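Local coordinates for protein AHL synthase (PDB 3P2H) that probably makes N-acyl-homoserine lactone quorum-sensing signals from acyl-carrier-protein-bound fatty acids and S-adenosylmethionine, releasing methylthioadenosine, at residues G20-R23 and Y24-F27. The protein carries 3 engineered substitutions. Numbering follows the deposited sequence.
Sequences GSYR and YRVF. With NOO (N-(3-oxocyclohex-1-en-1-yl)octanamide), chain C.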
ATOM      1  N   GLY A  20      -1.857  -9.633 -10.467  1.00 16.68           N
ATOM      2  CA  GLY A  20      -1.560 -10.825  -9.697  1.00 16.59           C
ATOM      3  C   GLY A  20      -0.182 -11.370 -10.012  1.00 16.47           C
ATOM      4  O   GLY A  20       0.509 -11.873  -9.129  1.00 16.73           O
ATOM      5  N   SER A  21       0.214 -11.271 -11.276  1.00 16.06           N
ATOM      6  CA  SER A  21       1.514 -11.755 -11.719  1.00 17.15           C
ATOM      7  C   SER A  21       2.610 -10.847 -11.184  1.00 17.93           C
ATOM      8  O   SER A  21       3.654 -11.319 -10.734  1.00 18.68           O
ATOM      9  CB  SER A  21       1.576 -11.789 -13.249  1.00 18.71           C
ATOM     10  OG  SER A  21       2.833 -12.274 -13.702  1.00 21.73           O
ATOM     11  N   TYR A  22       2.376  -9.538 -11.235  1.00 17.25           N
ATOM     12  CA  TYR A  22       3.368  -8.599 -10.740  1.00 16.33           C
ATOM     13  C   TYR A  22       3.555  -8.797  -9.246  1.00 16.67           C
ATOM     14  O   TYR A  22       4.674  -8.758  -8.746  1.00 16.71           O
ATOM     15  CB  TYR A  22       2.950  -7.160 -11.007  1.00 15.64           C
ATOM     16  CG  TYR A  22       3.943  -6.163 -10.459  1.00 17.08           C
ATOM     17  CD1 TYR A  22       5.194  -5.991 -11.058  1.00 15.40           C
ATOM     18  CD2 TYR A  22       3.647  -5.409  -9.329  1.00 15.16           C
ATOM     19  CE1 TYR A  22       6.119  -5.086 -10.539  1.00 16.64           C
ATOM     20  CE2 TYR A  22       4.563  -4.508  -8.805  1.00 15.53           C
ATOM     21  CZ  TYR A  22       5.794  -4.349  -9.412  1.00 15.64           C
ATOM     22  OH  TYR A  22       6.691  -3.456  -8.890  1.00 14.58           O
ATOM     23  N   ARG A  23       2.456  -9.009  -8.529  1.00 15.99           N
ATOM     24  CA  ARG A  23       2.553  -9.219  -7.093  1.00 15.77           C
ATOM     25  C   ARG A  23       3.274 -10.526  -6.782  1.00 15.34           C
ATOM     26  O   ARG A  23       4.043 -10.598  -5.826  1.00 14.50           O
ATOM     27  CB  ARG A  23       1.159  -9.186  -6.452  1.00 14.65           C
ATOM     28  CG  ARG A  23       0.688  -7.762  -6.176  1.00 15.70           C
ATOM     29  CD  ARG A  23      -0.758  -7.687  -5.715  1.00 17.21           C
ATOM     30  NE  ARG A  23      -1.044  -8.543  -4.571  1.00 15.46           N
ATOM     31  CZ  ARG A  23      -2.203  -8.540  -3.926  1.00 16.35           C
ATOM     32  NH1 ARG A  23      -3.168  -7.717  -4.313  1.00 14.55           N
ATOM     33  NH2 ARG A  23      -2.407  -9.366  -2.910  1.00 15.31           N
ATOM     34  N   TYR A  24       3.036 -11.554  -7.591  1.00 15.85           N
ATOM     35  CA  TYR A  24       3.704 -12.830  -7.376  1.00 17.83           C
ATOM     36  C   TYR A  24       5.215 -12.640  -7.488  1.00 17.00           C
ATOM     37  O   TYR A  24       5.979 -13.097  -6.642  1.00 16.74           O
ATOM     38  CB  TYR A  24       3.277 -13.868  -8.416  1.00 18.75           C
ATOM     39  CG  TYR A  24       3.988 -15.194  -8.229  1.00 18.61           C
ATOM     40  CD1 TYR A  24       3.528 -16.127  -7.298  1.00 19.10           C
ATOM     41  CD2 TYR A  24       5.159 -15.488  -8.931  1.00 18.73           C
ATOM     42  CE1 TYR A  24       4.216 -17.318  -7.063  1.00 20.56           C
ATOM     43  CE2 TYR A  24       5.860 -16.678  -8.704  1.00 20.03           C
ATOM     44  CZ  TYR A  24       5.381 -17.588  -7.765  1.00 19.52           C
ATOM     45  OH  TYR A  24       6.066 -18.752  -7.505  1.00 17.22           O
ATOM     46  N   ARG A  25       5.640 -11.963  -8.544  1.00 17.64           N
ATOM     47  CA  ARG A  25       7.059 -11.736  -8.769  1.00 20.22           C
ATOM     48  C   ARG A  25       7.738 -10.929  -7.664  1.00 18.82           C
ATOM     49  O   ARG A  25       8.879 -11.200  -7.304  1.00 18.03           O
ATOM     50  CB  ARG A  25       7.256 -11.071 -10.133  1.00 22.11           C
ATOM     51  CG  ARG A  25       6.915 -12.015 -11.290  1.00 27.08           C
ATOM     52  CD  ARG A  25       7.042 -11.340 -12.644  1.00 29.86           C
ATOM     53  NE  ARG A  25       5.823 -10.637 -13.025  1.00 33.38           N
ATOM     54  CZ  ARG A  25       5.814  -9.476 -13.673  1.00 35.40           C
ATOM     55  NH1 ARG A  25       6.963  -8.901 -14.000  1.00 35.29           N
ATOM     56  NH2 ARG A  25       4.664  -8.889 -13.994  1.00 35.12           N
ATOM     57  N   VAL A  26       7.034  -9.950  -7.112  1.00 17.98           N
ATOM     58  CA  VAL A  26       7.607  -9.123  -6.057  1.00 16.78           C
ATOM     59  C   VAL A  26       7.563  -9.766  -4.667  1.00 17.36           C
ATOM     60  O   VAL A  26       8.596  -9.957  -4.020  1.00 17.09           O
ATOM     61  CB  VAL A  26       6.889  -7.758  -5.963  1.00 16.49           C
ATOM     62  CG1 VAL A  26       7.426  -6.975  -4.766  1.00 17.39           C
ATOM     63  CG2 VAL A  26       7.094  -6.968  -7.243  1.00 18.19           C
ATOM     64  N   PHE A  27       6.362 -10.109  -4.216  1.00 17.06           N
ATOM     65  CA  PHE A  27       6.189 -10.672  -2.889  1.00 17.50           C
ATOM     66  C   PHE A  27       6.574 -12.125  -2.705  1.00 19.23           C
ATOM     67  O   PHE A  27       6.974 -12.519  -1.613  1.00 20.99           O
ATOM     68  CB  PHE A  27       4.749 -10.426  -2.440  1.00 17.78           C
ATOM     69  CG  PHE A  27       4.379  -8.977  -2.459  1.00 17.14           C
ATOM     70  CD1 PHE A  27       4.822  -8.123  -1.456  1.00 17.72           C
ATOM     71  CD2 PHE A  27       3.680  -8.443  -3.530  1.00 16.87           C
ATOM     72  CE1 PHE A  27       4.575  -6.757  -1.528  1.00 18.32           C
ATOM     73  CE2 PHE A  27       3.433  -7.074  -3.609  1.00 17.47           C
ATOM     74  CZ  PHE A  27       3.881  -6.232  -2.607  1.00 16.79           C
TER
HETATM   75  C1  NOO C 300       9.063  -3.038  -0.109  1.00 40.41           C
HETATM   76  O1  NOO C 300      10.169  -2.580   0.158  1.00 41.44           O
HETATM   77  C2  NOO C 300       7.811  -2.656   0.671  1.00 39.87           C
HETATM   78  C3  NOO C 300       6.735  -3.539   0.832  1.00 40.01           C
HETATM   79  C4  NOO C 300       6.756  -4.842   0.007  1.00 40.85           C
HETATM   80  C5  NOO C 300       7.511  -4.736  -1.377  1.00 40.83           C
HETATM   81  C6  NOO C 300       8.920  -4.076  -1.266  1.00 40.21           C
HETATM   82  N7  NOO C 300       5.599  -3.333   1.724  1.00 39.44           N
HETATM   83  C8  NOO C 300       4.192  -3.494   1.613  1.00 38.91           C
HETATM   84  O8  NOO C 300       3.637  -4.517   1.225  1.00 39.35           O
HETATM   85  C9  NOO C 300       3.257  -2.328   2.002  1.00 37.38           C
HETATM   86  C10 NOO C 300       3.814  -1.106   2.777  1.00 37.02           C
HETATM   87  C11 NOO C 300       2.686  -0.481   3.643  1.00 34.23           C
HETATM   88  C12 NOO C 300       2.741   1.057   3.669  1.00 33.44           C
HETATM   89  C13 NOO C 300       1.686   1.633   4.638  1.00 31.80           C
HETATM   90  C14 NOO C 300       2.163   2.949   5.279  1.00 27.57           C
HETATM   91  C15 NOO C 300       1.037   3.642   6.054  1.00 25.11           C
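Arg23 and Phe27, one turn apart on helix 13-30, meet through the aliphatic base of the arginine: CG of Arg23 lies 3.8 Å from CE2 of Phe27, with the guanidinium and ring planes nearly perpendicular (86°). The backbone N of Phe27 donates to O of Arg23 at 2.9 Å. Phe27 has CG anti to its carbonyl carbon (chi1 -57°), which lays the ring back along the preceding turn, while its CE1 touches C4 of the inhibitor's cyclohexenone ring at 3.3 Å. Arg23 bends at chi3 and carries its guanidinium to salt bridges with Glu43 and Asp48. On Tyr22, CG2 of Val26 lies over one ring face in a CH-pi contact, 3.9 Å from the centroid and displaced toward CZ, which it approaches to 3.6 Å. The Tyr22 hydroxyl is hydrogen-bonded to OG1 of Thr106, and its side chain touches Ile64 and Cys67 of strand 64-72. Arg25 folds back along the helix; its guanidinium and the Tyr22 ring have planes 81° apart, with NH2 at the ring's edge and 3.5 Å from CA of Tyr22. NE of Arg25 makes weak hydrogen bonds to O of Ser21 at 3.2 Å and to OG of Ser21 at 3.5 Å. This helix therefore divides its chemistry: Arg25 is held only weakly by Ser21, Arg23 is anchored by two acidic residues, which would offset the nearby positive charges of Arg69 and Arg102, and Phe27 offers the inhibitor a hydrocarbon wall where contact is by van der Waals packing.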